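PDB 3N72: putative activator of HSP90, which probably binds the chaperone Hsp90 and stimulates its ATPase activity, as an Aha1-family protein of which this chain is the N-terminal part. Local coordinates for residues I67-L79 / F90-L104. Residues are numbered along the deposited sequence; the frame is centred on the assembly and turned at random. Where two conformers were deposited one is given.
Sequences INSFEYIIKFEWL and FGGSVEIPDFSTFSL
Segments 67-79 and 90-100, on strands 65-82 and 87-100, pair as an antiparallel beta hairpin in the Aha1 N-terminal domain, with Trp78 lying over Gly91 and Gly92 in a classic bulge. Trp78 O accepts from both Gly91 N (3.0 Å) and Gly92 N (3.2 Å). With CG between its backbone N and carbonyl carbon (chi1 68°), the indole lies flat over the backbone of Gly91 and Gly92, and Gly91 CA makes a CH-pi contact 3.4 Å from the centroid of its six-membered ring. Trp78 NE1 is hydrogen-bonded to Glu114 O of strand 112-115. Farther along, Val94 CB sits over the face of the Phe76 ring, 3.6 Å from its centroid, while Ile96 CD1 meets the ring edge. A second bulge, between the Tyr72-Phe99 and Ile74-Ile96 pairs, coincides with the corner at Pro97. Beyond it the strand runs into helix 101-105. Thr101 OG1 accepts from Phe70 N (2.9 Å) and donates to Asn68 OD1 (3.1 Å), whose ND2 is hydrogen-bonded to Gln146, and Thr101 N lies over the centre of the Phe70 ring. Leu104 CD2 touches that ring's edge, 3.6 Å from Phe70 CZ. Ser103 N donates to Ser100 OG (3.1 Å) and Ser100 N to Ser103 OG, a capping box that ends this bulged hairpin in a helix N-terminus.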
# COMPACT_ATOMS: atom_id res chain seq x y z
N ILE B 67 9.54 -4.23 16.03
CA ILE B 67 9.52 -5.40 16.90
C ILE B 67 9.19 -6.60 16.00
O ILE B 67 8.16 -6.59 15.36
CB ILE B 67 8.38 -5.30 17.97
CG1 ILE B 67 8.45 -3.98 18.75
CG2 ILE B 67 8.39 -6.54 18.89
CD1 ILE B 67 9.75 -3.74 19.41
N ASN B 68 10.06 -7.61 15.96
CA ASN B 68 9.77 -8.76 15.09
C ASN B 68 9.61 -10.08 15.85
O ASN B 68 10.17 -10.24 16.95
CB ASN B 68 10.84 -8.91 13.98
CG ASN B 68 12.04 -9.73 14.44
OD1 ASN B 68 12.03 -10.97 14.40
ND2 ASN B 68 13.08 -9.06 14.88
N SER B 69 8.84 -11.01 15.28
CA SER B 69 8.78 -12.37 15.80
C SER B 69 8.70 -13.32 14.60
O SER B 69 7.80 -13.19 13.75
CB SER B 69 7.53 -12.51 16.67
OG SER B 69 7.41 -13.83 17.16
N PHE B 70 9.66 -14.24 14.50
CA PHE B 70 9.54 -15.29 13.51
C PHE B 70 10.01 -16.62 14.08
O PHE B 70 10.80 -16.68 15.03
CB PHE B 70 10.32 -14.95 12.20
CG PHE B 70 11.82 -14.93 12.37
CD1 PHE B 70 12.59 -16.10 12.15
CD2 PHE B 70 12.47 -13.75 12.73
CE1 PHE B 70 13.99 -16.07 12.30
CE2 PHE B 70 13.86 -13.72 12.89
CZ PHE B 70 14.62 -14.88 12.68
N GLU B 71 9.49 -17.71 13.51
CA GLU B 71 9.95 -19.05 13.84
C GLU B 71 9.63 -19.96 12.66
O GLU B 71 8.51 -19.93 12.14
CB GLU B 71 9.28 -19.56 15.11
CG GLU B 71 7.79 -19.82 14.96
CD GLU B 71 7.08 -20.06 16.28
OE1 GLU B 71 7.46 -21.03 16.99
OE2 GLU B 71 6.14 -19.30 16.61
N TYR B 72 10.62 -20.74 12.23
CA TYR B 72 10.47 -21.68 11.08
C TYR B 72 11.07 -23.04 11.36
O TYR B 72 12.10 -23.17 12.06
CB TYR B 72 11.05 -21.11 9.75
CG TYR B 72 10.15 -20.08 9.19
CD1 TYR B 72 10.30 -18.72 9.55
CD2 TYR B 72 9.05 -20.46 8.44
CE1 TYR B 72 9.40 -17.77 9.10
CE2 TYR B 72 8.12 -19.51 8.02
CZ TYR B 72 8.32 -18.17 8.36
OH TYR B 72 7.41 -17.26 7.92
N ILE B 73 10.39 -24.06 10.83
CA ILE B 73 10.97 -25.36 10.57
C ILE B 73 11.32 -25.35 9.09
O ILE B 73 10.47 -25.02 8.24
CB ILE B 73 9.94 -26.48 10.86
CG1 ILE B 73 9.54 -26.48 12.34
CG2 ILE B 73 10.51 -27.85 10.42
CD1 ILE B 73 8.09 -26.80 12.57
N ILE B 74 12.58 -25.65 8.76
CA ILE B 74 13.02 -25.66 7.36
C ILE B 74 13.50 -27.08 7.09
O ILE B 74 14.44 -27.53 7.72
CB ILE B 74 14.16 -24.67 7.10
CG1 ILE B 74 13.77 -23.27 7.62
CG2 ILE B 74 14.51 -24.62 5.59
CD1 ILE B 74 14.94 -22.29 7.75
N LYS B 75 12.81 -27.78 6.20
CA LYS B 75 13.14 -29.18 5.88
C LYS B 75 13.32 -29.32 4.38
O LYS B 75 12.41 -28.98 3.59
CB LYS B 75 12.05 -30.11 6.41
CG LYS B 75 12.45 -31.59 6.21
CD LYS B 75 11.75 -32.54 7.15
CE LYS B 75 12.18 -34.01 6.88
NZ LYS B 75 13.59 -34.24 7.25
N PHE B 76 14.49 -29.80 3.98
CA PHE B 76 14.86 -29.79 2.59
C PHE B 76 15.81 -30.92 2.29
O PHE B 76 16.06 -31.76 3.15
CB PHE B 76 15.46 -28.42 2.16
CG PHE B 76 16.60 -27.89 3.03
CD1 PHE B 76 17.89 -27.76 2.49
CD2 PHE B 76 16.39 -27.44 4.33
CE1 PHE B 76 18.93 -27.22 3.22
CE2 PHE B 76 17.44 -26.90 5.10
CZ PHE B 76 18.71 -26.79 4.54
N GLU B 77 16.30 -30.96 1.06
CA GLU B 77 17.20 -32.02 0.67
C GLU B 77 18.55 -31.48 0.19
O GLU B 77 18.62 -30.35 -0.27
CB GLU B 77 16.54 -32.91 -0.37
CG GLU B 77 15.30 -33.61 0.25
CD GLU B 77 14.41 -34.34 -0.78
OE1 GLU B 77 14.63 -34.17 -2.00
OE2 GLU B 77 13.50 -35.12 -0.37
N TRP B 78 19.60 -32.27 0.34
CA TRP B 78 20.93 -31.87 -0.17
C TRP B 78 21.34 -32.83 -1.28
O TRP B 78 20.95 -34.00 -1.30
CB TRP B 78 21.98 -31.82 0.93
CG TRP B 78 22.38 -33.17 1.56
CD1 TRP B 78 21.79 -33.79 2.63
CD2 TRP B 78 23.49 -34.01 1.18
NE1 TRP B 78 22.44 -34.97 2.93
CE2 TRP B 78 23.50 -35.13 2.06
CE3 TRP B 78 24.48 -33.92 0.18
CZ2 TRP B 78 24.44 -36.16 1.96
CZ3 TRP B 78 25.44 -34.94 0.10
CH2 TRP B 78 25.41 -36.04 0.97
N LEU B 79 22.13 -32.30 -2.22
CA LEU B 79 22.55 -33.04 -3.40
C LEU B 79 24.00 -32.67 -3.66
O LEU B 79 24.54 -31.73 -3.06
CB LEU B 79 21.66 -32.68 -4.63
CG LEU B 79 20.17 -33.09 -4.62
CD1 LEU B 79 19.24 -31.97 -4.10
CD2 LEU B 79 19.71 -33.52 -6.02
N PHE B 90 21.59 -37.40 -5.59
CA PHE B 90 20.87 -37.17 -4.36
C PHE B 90 21.69 -37.59 -3.13
O PHE B 90 22.25 -38.69 -3.07
CB PHE B 90 19.55 -37.95 -4.39
CG PHE B 90 18.69 -37.69 -3.21
CD1 PHE B 90 18.10 -36.44 -3.02
CD2 PHE B 90 18.44 -38.69 -2.29
CE1 PHE B 90 17.31 -36.18 -1.92
CE2 PHE B 90 17.63 -38.43 -1.17
CZ PHE B 90 17.07 -37.18 -1.00
N GLY B 91 21.70 -36.74 -2.11
CA GLY B 91 22.48 -36.99 -0.89
C GLY B 91 21.66 -37.36 0.34
O GLY B 91 21.96 -38.35 1.04
N GLY B 92 20.65 -36.54 0.62
CA GLY B 92 19.83 -36.82 1.79
C GLY B 92 19.02 -35.62 2.21
O GLY B 92 18.63 -34.79 1.38
N SER B 93 18.72 -35.57 3.51
CA SER B 93 17.81 -34.55 4.05
C SER B 93 18.54 -33.62 5.01
O SER B 93 19.56 -34.00 5.60
CB SER B 93 16.62 -35.20 4.77
OG SER B 93 17.08 -35.92 5.93
N VAL B 94 18.00 -32.42 5.15
CA VAL B 94 18.46 -31.43 6.11
C VAL B 94 17.23 -30.88 6.81
O VAL B 94 16.23 -30.54 6.16
CB VAL B 94 19.17 -30.21 5.44
CG1 VAL B 94 19.82 -29.35 6.51
CG2 VAL B 94 20.19 -30.63 4.40
N GLU B 95 17.32 -30.79 8.13
CA GLU B 95 16.23 -30.26 8.93
C GLU B 95 16.75 -29.22 9.89
O GLU B 95 17.66 -29.49 10.69
CB GLU B 95 15.53 -31.37 9.70
CG GLU B 95 14.43 -30.86 10.60
CD GLU B 95 14.14 -31.78 11.80
OE1 GLU B 95 15.10 -32.23 12.51
OE2 GLU B 95 12.95 -31.99 12.06
N ILE B 96 16.14 -28.04 9.85
CA ILE B 96 16.44 -27.01 10.82
C ILE B 96 15.15 -26.84 11.62
O ILE B 96 14.19 -26.24 11.13
CB ILE B 96 16.84 -25.70 10.15
CG1 ILE B 96 18.01 -25.95 9.17
CG2 ILE B 96 17.11 -24.63 11.22
CD1 ILE B 96 18.51 -24.71 8.42
N PRO B 97 15.11 -27.44 12.81
CA PRO B 97 13.80 -27.53 13.44
C PRO B 97 13.35 -26.23 14.11
O PRO B 97 12.16 -26.05 14.38
CB PRO B 97 13.99 -28.65 14.46
CG PRO B 97 15.43 -28.74 14.68
CD PRO B 97 16.08 -28.37 13.41
N ASP B 98 14.29 -25.32 14.33
CA ASP B 98 14.00 -24.13 15.11
C ASP B 98 14.75 -22.90 14.64
O ASP B 98 15.68 -22.43 15.30
CB ASP B 98 14.28 -24.39 16.59
CG ASP B 98 13.87 -23.23 17.47
OD1 ASP B 98 12.85 -22.56 17.15
OD2 ASP B 98 14.57 -22.98 18.47
N PHE B 99 14.36 -22.35 13.51
CA PHE B 99 15.01 -21.13 13.02
C PHE B 99 14.12 -19.96 13.45
O PHE B 99 13.06 -19.76 12.89
CB PHE B 99 15.17 -21.22 11.48
CG PHE B 99 15.85 -20.03 10.87
CD1 PHE B 99 17.22 -19.87 10.96
CD2 PHE B 99 15.09 -19.06 10.24
CE1 PHE B 99 17.83 -18.73 10.37
CE2 PHE B 99 15.67 -17.96 9.69
CZ PHE B 99 17.04 -17.77 9.75
N SER B 100 14.55 -19.18 14.44
CA SER B 100 13.64 -18.25 15.09
C SER B 100 14.33 -16.95 15.48
O SER B 100 15.57 -16.84 15.47
CB SER B 100 13.05 -18.92 16.33
OG SER B 100 14.02 -19.00 17.37
N THR B 101 13.52 -15.96 15.88
CA THR B 101 14.12 -14.74 16.45
C THR B 101 15.18 -15.07 17.53
O THR B 101 16.29 -14.50 17.53
CB THR B 101 13.04 -13.79 17.03
OG1 THR B 101 12.02 -13.60 16.04
CG2 THR B 101 13.64 -12.40 17.38
N PHE B 102 14.85 -15.99 18.43
CA PHE B 102 15.71 -16.34 19.57
C PHE B 102 16.97 -17.09 19.12
O PHE B 102 18.09 -16.75 19.53
CB PHE B 102 14.93 -17.21 20.60
CG PHE B 102 13.48 -16.79 20.82
CD1 PHE B 102 13.12 -15.44 20.91
CD2 PHE B 102 12.48 -17.77 20.99
CE1 PHE B 102 11.77 -15.06 21.13
CE2 PHE B 102 11.14 -17.42 21.21
CZ PHE B 102 10.78 -16.05 21.28
N SER B 103 16.81 -18.10 18.25
CA SER B 103 17.95 -18.96 17.87
C SER B 103 18.88 -18.26 16.87
O SER B 103 20.06 -18.62 16.75
CB SER B 103 17.48 -20.30 17.31
OG SER B 103 16.83 -20.14 16.05
N LEU B 104 18.35 -17.29 16.13
CA LEU B 104 19.18 -16.54 15.19
C LEU B 104 20.13 -15.60 15.93
O LEU B 104 21.26 -15.40 15.49
CB LEU B 104 18.34 -15.77 14.17
CG LEU B 104 19.10 -15.00 13.08
CD1 LEU B 104 20.08 -15.92 12.35
CD2 LEU B 104 18.13 -14.42 12.08